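Local structure of putative histidinol-phosphate aminotransferase (Erwinia carotovora atroseptica, 3LY1) at residues T158-D161 / V162-W166; P302-D305 / Y306-H309; S259-I262 / T263-K266; I53-L56 / G57-L60. The protein probably acts as a pyridoxal-phosphate-dependent aminotransferase, related to histidinol-phosphate aminotransferases, that moves amino groups between substrates. All coordinates share one frame; numbering follows the deposited sequence. Where two conformers were deposited one is given.

Contact 1 of 4, residues T158-D161 / V162-W166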
loop_
_atom_site.group_PDB
_atom_site.type_symbol
_atom_site.label_atom_id
_atom_site.label_comp_id
_atom_site.label_asym_id
_atom_site.label_seq_id
_atom_site.Cartn_x
_atom_site.Cartn_y
_atom_site.Cartn_z
ATOM N N THR A 158 2.263 -12.922 26.135
ATOM C CA THR A 158 1.924 -14.298 26.435
ATOM C C THR A 158 3.249 -15.052 26.408
ATOM O O THR A 158 3.983 -14.972 25.439
ATOM C CB THR A 158 0.984 -14.850 25.375
ATOM O OG1 THR A 158 -0.202 -14.044 25.342
ATOM C CG2 THR A 158 0.592 -16.332 25.683
ATOM N N PRO A 159 3.592 -15.760 27.497
ATOM C CA PRO A 159 4.868 -16.508 27.488
ATOM C C PRO A 159 5.063 -17.454 26.300
ATOM O O PRO A 159 4.125 -18.153 25.890
ATOM C CB PRO A 159 4.811 -17.295 28.791
ATOM C CG PRO A 159 3.877 -16.544 29.666
ATOM C CD PRO A 159 2.829 -16.011 28.727
ATOM N N ALA A 160 6.284 -17.517 25.773
ATOM C CA ALA A 160 6.555 -18.418 24.646
ATOM C C ALA A 160 6.258 -19.893 24.945
ATOM O O ALA A 160 5.828 -20.636 24.034
ATOM C CB ALA A 160 7.972 -18.261 24.160
ATOM N N ASP A 161 6.422 -20.326 26.198
ATOM C CA ASP A 161 6.211 -21.744 26.503
ATOM C C ASP A 161 4.733 -22.145 26.531
ATOM O O ASP A 161 4.401 -23.315 26.637
ATOM C CB ASP A 161 6.983 -22.196 27.759
ATOM C CG ASP A 161 6.503 -21.553 29.050
ATOM O OD1 ASP A 161 5.518 -20.766 29.020
ATOM O OD2 ASP A 161 7.107 -21.864 30.122
ATOM N N VAL A 162 3.847 -21.168 26.438
ATOM C CA VAL A 162 2.413 -21.395 26.327
ATOM C C VAL A 162 1.986 -21.428 24.841
ATOM O O VAL A 162 1.219 -22.286 24.429
ATOM C CB VAL A 162 1.691 -20.299 27.117
ATOM C CG1 VAL A 162 0.194 -20.209 26.758
ATOM C CG2 VAL A 162 1.918 -20.533 28.593
ATOM N N ILE A 163 2.531 -20.532 24.030
ATOM C CA ILE A 163 2.221 -20.490 22.572
ATOM C C ILE A 163 2.951 -21.541 21.704
ATOM O O ILE A 163 2.309 -22.227 20.877
ATOM C CB ILE A 163 2.479 -19.074 22.007
ATOM C CG1 ILE A 163 1.487 -18.098 22.659
ATOM C CG2 ILE A 163 2.348 -19.052 20.479
ATOM C CD1 ILE A 163 1.548 -16.642 22.175
ATOM N N GLU A 164 4.259 -21.663 21.871
ATOM C CA GLU A 164 5.066 -22.552 21.008
ATOM C C GLU A 164 4.598 -24.018 20.965
ATOM O O GLU A 164 4.532 -24.586 19.871
ATOM C CB GLU A 164 6.560 -22.480 21.322
ATOM C CG GLU A 164 7.196 -21.141 21.007
ATOM C CD GLU A 164 8.648 -21.015 21.486
ATOM O OE1 GLU A 164 9.187 -21.981 22.088
ATOM O OE2 GLU A 164 9.262 -19.938 21.265
ATOM N N PRO A 165 4.263 -24.631 22.118
ATOM C CA PRO A 165 3.857 -26.034 22.022
ATOM C C PRO A 165 2.517 -26.220 21.370
ATOM O O PRO A 165 2.283 -27.259 20.784
ATOM C CB PRO A 165 3.752 -26.499 23.491
ATOM C CG PRO A 165 4.511 -25.532 24.271
ATOM C CD PRO A 165 4.396 -24.218 23.519
ATOM N N TRP A 166 1.623 -25.247 21.512
ATOM C CA TRP A 166 0.358 -25.292 20.773
ATOM C C TRP A 166 0.610 -25.295 19.263
ATOM O O TRP A 166 0.082 -26.149 18.543
ATOM C CB TRP A 166 -0.515 -24.111 21.165
ATOM C CG TRP A 166 -1.878 -24.072 20.512
ATOM C CD1 TRP A 166 -2.581 -25.115 19.969
ATOM C CD2 TRP A 166 -2.711 -22.921 20.383
ATOM N NE1 TRP A 166 -3.796 -24.671 19.498
ATOM C CE2 TRP A 166 -3.900 -23.329 19.746
ATOM C CE3 TRP A 166 -2.570 -21.586 20.760
ATOM C CZ2 TRP A 166 -4.945 -22.450 19.487
ATOM C CZ3 TRP A 166 -3.602 -20.709 20.486
ATOM C CH2 TRP A 166 -4.769 -21.143 19.854
#
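Helix 160-168 opens with two amides converging on one carbonyl, Val162 N making a hydrogen bond of 3.1 Å to Pro159 O from above the carbonyl plane and Ile163 N adding a weak one, before the regular helical pattern is reached with Glu164 N and Ala160 O, 2.9 Å apart.

Among the side chains, Thr158 and Ile163 cross at about a right angle, Thr158 CG2 resting 3.6 Å from Ile163 CG1. With OG1 beside the backbone N (chi1 -59°), the methyl CG2 falls anti to that N and onto the isoleucine, while Val162 CG1 borders the same methyl at 4.0 Å. One turn along, the extended chain of Glu164 folds back over the small Ala160, with OE2 3.6 Å from Ala160 CB; its carboxylate is held by a salt bridge to Arg192. The two proline rings shape the backbone. Pro159 suits the N-cap position, where its rigid ring fixes phi and its lack of an N-H costs no helical bond. Pro165 likewise has no N-H to give: its ring carbon CD lies 3.2 Å from Asp161 O, filling the place of the missing bond, and the helix is kinked there.

The buried side of the helix faces the sheet. Ile163 packs on Leu147 of strand 143-148, and the indole of Trp166 meets Phe176 of strand 174-179 edge-to-face. This is the helix of a beta-alpha-beta crossover between two parallel neighbouring strands, a repeating element of the large domain in fold-type I pyridoxal-phosphate enzymes.

Contact 2 of 4, residues P302-D305 / Y306-H309; sequences PLKD and YQTH
The flat amide of Gln307 carries Leu303 on one face, Leu303 CG standing 3.8 Å from Gln307 CD almost straight above the plane. At the oxygen edge of the same amide lies the aliphatic part of Lys304, with CD 3.9 Å from Gln307 OE1. These are neighbours one turn apart at the start of the alpha-helix 303-312, for which Pro302 takes the N-cap position. The imidazole of His309 leans obliquely toward Asp305 O; His309 ND1 comes within 3.0 Å of that oxygen, but at an angle too poor for a hydrogen bond. The same ring stacks on Trp353 near the C terminus.

Gln307 suits a boundary position because its chain bridges two environments. With CG anti to the carbonyl carbon (chi1 -70°), the extended chain runs back along the helix over Leu303. There NE2 donates to Gly318 O, while OE1 accepts from a water, 3.2 Å away, that in turn accepts from Lys304 NZ. Leu303 and Tyr306 turn inward instead, both touching Cys328 of strand 327-331, and Tyr306 also meets Phe348 of helix 335-350.

The backbone runs regularly, Gln307 N lying 2.8 Å from Leu303 O nearly in line with the C=O. Thr308 adds a side-chain bond to this pattern: its OG1 donates to Lys304 O over 3.0 Å, and its N reaches that same oxygen from the opposite face of the carbonyl plane.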
loop_
_atom_site.group_PDB
_atom_site.type_symbol
_atom_site.label_atom_id
_atom_site.label_comp_id
_atom_site.label_asym_id
_atom_site.label_seq_id
_atom_site.Cartn_x
_atom_site.Cartn_y
_atom_site.Cartn_z
ATOM N N PRO A 302 -15.607 8.133 34.536
ATOM C CA PRO A 302 -15.939 7.681 33.180
ATOM C C PRO A 302 -14.828 7.974 32.148
ATOM O O PRO A 302 -14.246 9.083 32.113
ATOM C CB PRO A 302 -17.249 8.437 32.854
ATOM C CG PRO A 302 -17.895 8.693 34.233
ATOM C CD PRO A 302 -16.684 8.961 35.126
ATOM N N LEU A 303 -14.532 6.971 31.324
ATOM C CA LEU A 303 -13.482 7.088 30.303
ATOM C C LEU A 303 -13.750 8.311 29.458
ATOM O O LEU A 303 -12.864 9.080 29.220
ATOM C CB LEU A 303 -13.429 5.814 29.444
ATOM C CG LEU A 303 -12.480 5.830 28.229
ATOM C CD1 LEU A 303 -11.004 6.068 28.625
ATOM C CD2 LEU A 303 -12.672 4.519 27.410
ATOM N N LYS A 304 -15.005 8.519 29.054
ATOM C CA LYS A 304 -15.327 9.621 28.136
ATOM C C LYS A 304 -15.065 10.977 28.753
ATOM O O LYS A 304 -14.595 11.890 28.075
ATOM C CB LYS A 304 -16.793 9.527 27.674
ATOM C CG LYS A 304 -17.231 10.635 26.696
ATOM C CD LYS A 304 -16.600 10.404 25.318
ATOM C CE LYS A 304 -17.097 11.388 24.240
ATOM N NZ LYS A 304 -16.555 10.941 22.897
ATOM N N ASP A 305 -15.368 11.112 30.043
ATOM C CA ASP A 305 -15.042 12.365 30.766
ATOM C C ASP A 305 -13.515 12.576 30.798
ATOM O O ASP A 305 -13.012 13.668 30.556
ATOM C CB ASP A 305 -15.568 12.348 32.206
ATOM C CG ASP A 305 -17.085 12.263 32.283
ATOM O OD1 ASP A 305 -17.745 12.277 31.221
ATOM O OD2 ASP A 305 -17.598 12.167 33.416
ATOM N N TYR A 306 -12.792 11.513 31.109
ATOM C CA TYR A 306 -11.351 11.598 31.197
ATOM C C TYR A 306 -10.724 11.948 29.833
ATOM O O TYR A 306 -9.814 12.795 29.743
ATOM C CB TYR A 306 -10.804 10.292 31.746
ATOM C CG TYR A 306 -9.309 10.318 31.979
ATOM C CD1 TYR A 306 -8.737 11.257 32.835
ATOM C CD2 TYR A 306 -8.457 9.432 31.322
ATOM C CE1 TYR A 306 -7.380 11.295 33.051
ATOM C CE2 TYR A 306 -7.056 9.470 31.544
ATOM C CZ TYR A 306 -6.535 10.413 32.417
ATOM O OH TYR A 306 -5.165 10.514 32.664
ATOM N N GLN A 307 -11.238 11.331 28.768
ATOM C CA GLN A 307 -10.746 11.623 27.418
ATOM C C GLN A 307 -10.993 13.102 27.084
ATOM O O GLN A 307 -10.137 13.758 26.473
ATOM C CB GLN A 307 -11.424 10.741 26.352
ATOM C CG GLN A 307 -11.035 9.253 26.367
ATOM C CD GLN A 307 -11.932 8.440 25.511
ATOM O OE1 GLN A 307 -13.123 8.731 25.446
ATOM N NE2 GLN A 307 -11.388 7.403 24.834
ATOM N N THR A 308 -12.159 13.618 27.490
ATOM C CA THR A 308 -12.555 14.993 27.164
ATOM C C THR A 308 -11.734 15.982 27.968
ATOM O O THR A 308 -11.298 17.001 27.425
ATOM C CB THR A 308 -14.079 15.264 27.392
ATOM O OG1 THR A 308 -14.841 14.460 26.486
ATOM C CG2 THR A 308 -14.421 16.746 27.130
ATOM N N HIS A 309 -11.510 15.695 29.255
ATOM C CA HIS A 309 -10.707 16.599 30.083
ATOM C C HIS A 309 -9.239 16.658 29.643
ATOM O O HIS A 309 -8.625 17.725 29.594
ATOM C CB HIS A 309 -10.840 16.274 31.574
ATOM C CG HIS A 309 -12.215 16.534 32.128
ATOM N ND1 HIS A 309 -12.913 15.604 32.869
ATOM C CD2 HIS A 309 -13.029 17.612 32.024
ATOM C CE1 HIS A 309 -14.100 16.094 33.192
ATOM N NE2 HIS A 309 -14.196 17.312 32.691
HETATM O O HOH W 1 -13.959 11.364 23.770
#

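Contact 3 of 4, residues S259-I262 / T263-K266; sequences SAFI and TYSK
Phe261 and Ser265, one turn apart on helix 259-283, meet with Ser265 CB over one face of the phenyl ring, 4.0 Å from Phe261 CE2. The phenylalanine places its CG anti to the backbone N (chi1 175°), which swings the ring along the helix toward the following turn. On another flank the ring meets Tyr264: Phe261 CD1 approaches the edge of the tyrosine ring, near its plane, at 4.3 Å from Tyr264 CD2. Phe261 is buried and reaches Ser31, whereas the exposed Tyr264 lies against Leu28.

Serine is small enough at position 265 for its CB to lie over the ring face. Ser265 OG, also anti to the backbone N (chi1 -178°), points away into the protein, where it is hydrogen-bonded to Ile214 O and to Asn26 ND2. Ile262 sets CG1 beside its backbone N (chi1 -65°), leaving CG2 anti to that N, and packs on Ile214 and His215. Thr263 sets OG1 beside its own backbone N, 3.3 Å from Ser259 O, a long approach whose proton is not settled; the firm bond to that oxygen is the one from Thr263 N, at 3.2 Å. Lys266 runs outward to a salt bridge with Asp270 and a hydrogen bond to Asn187.

Two partners thus grip the one buried hydroxyl of Ser265, and the backbone carbonyl it ties down belongs to the residue right after Lys213, which binds pyridoxal phosphate. With the Ser265 and Lys213 side chains about 8 Å apart, this chemistry is consistent with a second-shell role, anchoring the chain next to the cofactor lysine.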
loop_
_atom_site.group_PDB
_atom_site.type_symbol
_atom_site.label_atom_id
_atom_site.label_comp_id
_atom_site.label_asym_id
_atom_site.label_seq_id
_atom_site.Cartn_x
_atom_site.Cartn_y
_atom_site.Cartn_z
ATOM N N SER A 259 21.827 0.525 14.495
ATOM C CA SER A 259 21.537 -0.222 15.712
ATOM C C SER A 259 21.551 0.683 16.961
ATOM O O SER A 259 20.852 0.411 17.935
ATOM C CB SER A 259 22.532 -1.383 15.842
ATOM O OG SER A 259 23.854 -0.893 15.990
ATOM N N ALA A 260 22.343 1.749 16.920
ATOM C CA ALA A 260 22.431 2.693 18.026
ATOM C C ALA A 260 21.064 3.364 18.238
ATOM O O ALA A 260 20.602 3.526 19.386
ATOM C CB ALA A 260 23.502 3.734 17.750
ATOM N N PHE A 261 20.402 3.737 17.140
ATOM C CA PHE A 261 19.080 4.343 17.248
ATOM C C PHE A 261 18.060 3.388 17.875
ATOM O O PHE A 261 17.277 3.807 18.706
ATOM C CB PHE A 261 18.543 4.881 15.910
ATOM C CG PHE A 261 17.136 5.388 16.012
ATOM C CD1 PHE A 261 16.882 6.654 16.487
ATOM C CD2 PHE A 261 16.052 4.566 15.684
ATOM C CE1 PHE A 261 15.568 7.122 16.603
ATOM C CE2 PHE A 261 14.758 5.017 15.800
ATOM C CZ PHE A 261 14.515 6.307 16.259
ATOM N N ILE A 262 18.068 2.119 17.480
ATOM C CA ILE A 262 17.076 1.141 17.985
ATOM C C ILE A 262 17.223 0.991 19.509
ATOM O O ILE A 262 16.252 1.042 20.286
ATOM C CB ILE A 262 17.230 -0.203 17.239
ATOM C CG1 ILE A 262 16.887 0.014 15.758
ATOM C CG2 ILE A 262 16.355 -1.314 17.834
ATOM C CD1 ILE A 262 15.377 0.376 15.506
ATOM N N THR A 263 18.475 0.899 19.944
ATOM C CA THR A 263 18.784 0.900 21.384
ATOM C C THR A 263 18.228 2.126 22.100
ATOM O O THR A 263 17.618 1.995 23.148
ATOM C CB THR A 263 20.297 0.807 21.593
ATOM O OG1 THR A 263 20.728 -0.458 21.078
ATOM C CG2 THR A 263 20.664 0.941 23.090
ATOM N N TYR A 264 18.439 3.301 21.517
ATOM C CA TYR A 264 17.941 4.565 22.080
ATOM C C TYR A 264 16.389 4.622 22.104
ATOM O O TYR A 264 15.789 5.091 23.078
ATOM C CB TYR A 264 18.519 5.750 21.280
ATOM C CG TYR A 264 17.894 7.094 21.579
ATOM C CD1 TYR A 264 17.957 7.654 22.860
ATOM C CD2 TYR A 264 17.281 7.829 20.576
ATOM C CE1 TYR A 264 17.374 8.896 23.137
ATOM C CE2 TYR A 264 16.690 9.074 20.840
ATOM C CZ TYR A 264 16.733 9.594 22.115
ATOM O OH TYR A 264 16.152 10.820 22.357
ATOM N N SER A 265 15.784 4.175 21.006
ATOM C CA SER A 265 14.330 4.113 20.845
ATOM C C SER A 265 13.705 3.285 21.984
ATOM O O SER A 265 12.771 3.724 22.609
ATOM C CB SER A 265 13.980 3.559 19.446
ATOM O OG SER A 265 12.577 3.513 19.192
ATOM N N LYS A 266 14.262 2.125 22.297
ATOM C CA LYS A 266 13.773 1.305 23.418
ATOM C C LYS A 266 14.024 1.987 24.787
ATOM O O LYS A 266 13.129 2.079 25.643
ATOM C CB LYS A 266 14.454 -0.077 23.421
ATOM C CG LYS A 266 14.181 -0.864 24.686
ATOM C CD LYS A 266 14.570 -2.306 24.600
ATOM C CE LYS A 266 13.964 -3.074 25.757
ATOM N NZ LYS A 266 14.398 -2.512 27.070
#

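Contact 4 of 4, residues I53-L56 / G57-L60; sequences ILML and GNKL
Leu56 and Leu60 lie side by side and point the same way from helix 50-63, Leu56 CG standing 4.1 Å from Leu60 CD1. They reach this arrangement by different torsions: Leu56 sets CG anti to the backbone N (chi1 -177°), Leu60 anti to its carbonyl carbon (chi1 -73°), and the two branched ends run alongside each other. Together they build an apolar ridge. Both touch Leu73 of strand 71-74, while Leu56 also reaches Ala252 and Leu253 of helix 246-255.

Gly57 follows Leu56 with only backbone to offer. Its N donates to Ile53 O over 3.0 Å, and the helix runs through the glycine without a break, since its phi and psi are ordinary helical values.

Met55, present as selenomethionine, occupies the outward side. Its bent chain crosses Asn58 obliquely, though two conformers exist and the approach of the methyl CE to the amide rests on one of them. The amide of Asn58 lies flat over Leu54 O, with CG 3.3 Å from that oxygen, while its own N makes the helical bond to the same atom at 3.0 Å.

The chemistry grades across the helix. The buried leucines Leu56 and Leu60, whose contacts need no polar partner, fix it to strand and helix; Asn58 and Met55 lie on the exposed flank, and Lys59 stands at the border, its chain on Leu253 and its NZ hydrogen-bonded to Asn257.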
loop_
_atom_site.group_PDB
_atom_site.type_symbol
_atom_site.label_atom_id
_atom_site.label_comp_id
_atom_site.label_asym_id
_atom_site.label_seq_id
_atom_site.Cartn_x
_atom_site.Cartn_y
_atom_site.Cartn_z
ATOM N N ILE A 53 13.667 -2.590 -3.494
ATOM C CA ILE A 53 12.696 -3.512 -2.870
ATOM C C ILE A 53 13.249 -4.935 -2.808
ATOM O O ILE A 53 13.078 -5.634 -1.809
ATOM C CB ILE A 53 11.367 -3.442 -3.572
ATOM C CG1 ILE A 53 10.664 -2.136 -3.152
ATOM C CG2 ILE A 53 10.475 -4.720 -3.305
ATOM C CD1 ILE A 53 9.461 -1.722 -4.054
ATOM N N LEU A 54 13.911 -5.365 -3.874
ATOM C CA LEU A 54 14.610 -6.656 -3.863
ATOM C C LEU A 54 15.670 -6.682 -2.760
ATOM O O LEU A 54 15.736 -7.634 -1.987
ATOM C CB LEU A 54 15.194 -7.004 -5.259
ATOM C CG LEU A 54 14.196 -7.308 -6.391
ATOM C CD1 LEU A 54 14.930 -7.556 -7.717
ATOM C CD2 LEU A 54 13.345 -8.522 -6.085
HETATM N N MSE A 55 16.479 -5.628 -2.648
HETATM C CA MSE A 55 17.497 -5.576 -1.619
HETATM C C MSE A 55 16.932 -5.615 -0.185
HETATM O O MSE A 55 17.495 -6.291 0.702
HETATM C CB MSE A 55 18.364 -4.320 -1.797
HETATM C CG MSE A 55 19.050 -4.213 -3.153
HETATM SE SE MSE A 55 20.371 -5.595 -3.521
HETATM C CE MSE A 55 19.411 -6.670 -4.842
ATOM N N LEU A 56 15.875 -4.866 0.067
ATOM C CA LEU A 56 15.208 -4.863 1.392
ATOM C C LEU A 56 14.656 -6.255 1.726
ATOM O O LEU A 56 14.812 -6.730 2.838
ATOM C CB LEU A 56 14.079 -3.823 1.450
ATOM C CG LEU A 56 13.330 -3.642 2.778
ATOM C CD1 LEU A 56 14.314 -3.381 3.936
ATOM C CD2 LEU A 56 12.287 -2.543 2.655
ATOM N N GLY A 57 14.048 -6.902 0.745
ATOM C CA GLY A 57 13.538 -8.289 0.909
ATOM C C GLY A 57 14.659 -9.251 1.310
ATOM O O GLY A 57 14.500 -10.046 2.234
ATOM N N ASN A 58 15.797 -9.136 0.633
ATOM C CA ASN A 58 16.959 -9.981 0.901
ATOM C C ASN A 58 17.552 -9.697 2.276
ATOM O O ASN A 58 17.919 -10.616 2.988
ATOM C CB ASN A 58 18.042 -9.769 -0.147
ATOM C CG ASN A 58 17.647 -10.251 -1.525
ATOM O OD1 ASN A 58 16.707 -11.009 -1.685
ATOM N ND2 ASN A 58 18.416 -9.832 -2.535
ATOM N N LYS A 59 17.587 -8.427 2.663
ATOM C CA LYS A 59 18.082 -8.048 3.962
ATOM C C LYS A 59 17.178 -8.568 5.110
ATOM O O LYS A 59 17.676 -9.013 6.127
ATOM C CB LYS A 59 18.221 -6.534 4.002
ATOM C CG LYS A 59 19.175 -5.988 5.027
ATOM C CD LYS A 59 19.244 -4.441 4.969
ATOM C CE LYS A 59 20.667 -3.866 5.250
ATOM N NZ LYS A 59 21.260 -4.327 6.519
ATOM N N LEU A 60 15.852 -8.536 4.928
ATOM C CA LEU A 60 14.928 -9.062 5.929
ATOM C C LEU A 60 15.009 -10.586 6.013
ATOM O O LEU A 60 14.866 -11.183 7.104
ATOM C CB LEU A 60 13.495 -8.593 5.610
ATOM C CG LEU A 60 13.271 -7.097 5.921
ATOM C CD1 LEU A 60 11.974 -6.572 5.313
ATOM C CD2 LEU A 60 13.299 -6.809 7.441
#

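How the contacts relate
From the N terminus the order is contact 4 (53-60), contact 1 (158-166), contact 3 (259-266) and contact 2 (302-309). Each lies within consecutive residues of one helix, or a helix and its cap, so none closes a long loop; they follow in series, neither nesting nor crossing, and none touches another. Contacts 3 and 4 are the nearest pair, their centres about 21 Å apart, whereas contacts 2 and 4 lie on opposite sides of the chain's centre, about 45 Å apart. Contacts 4 and 1 fasten helices to strands of the seven-stranded sheet, contact 3 borders the cofactor lysine's neighbourhood, and contact 2 packs against the two-stranded antiparallel sheet and the C-terminal helix.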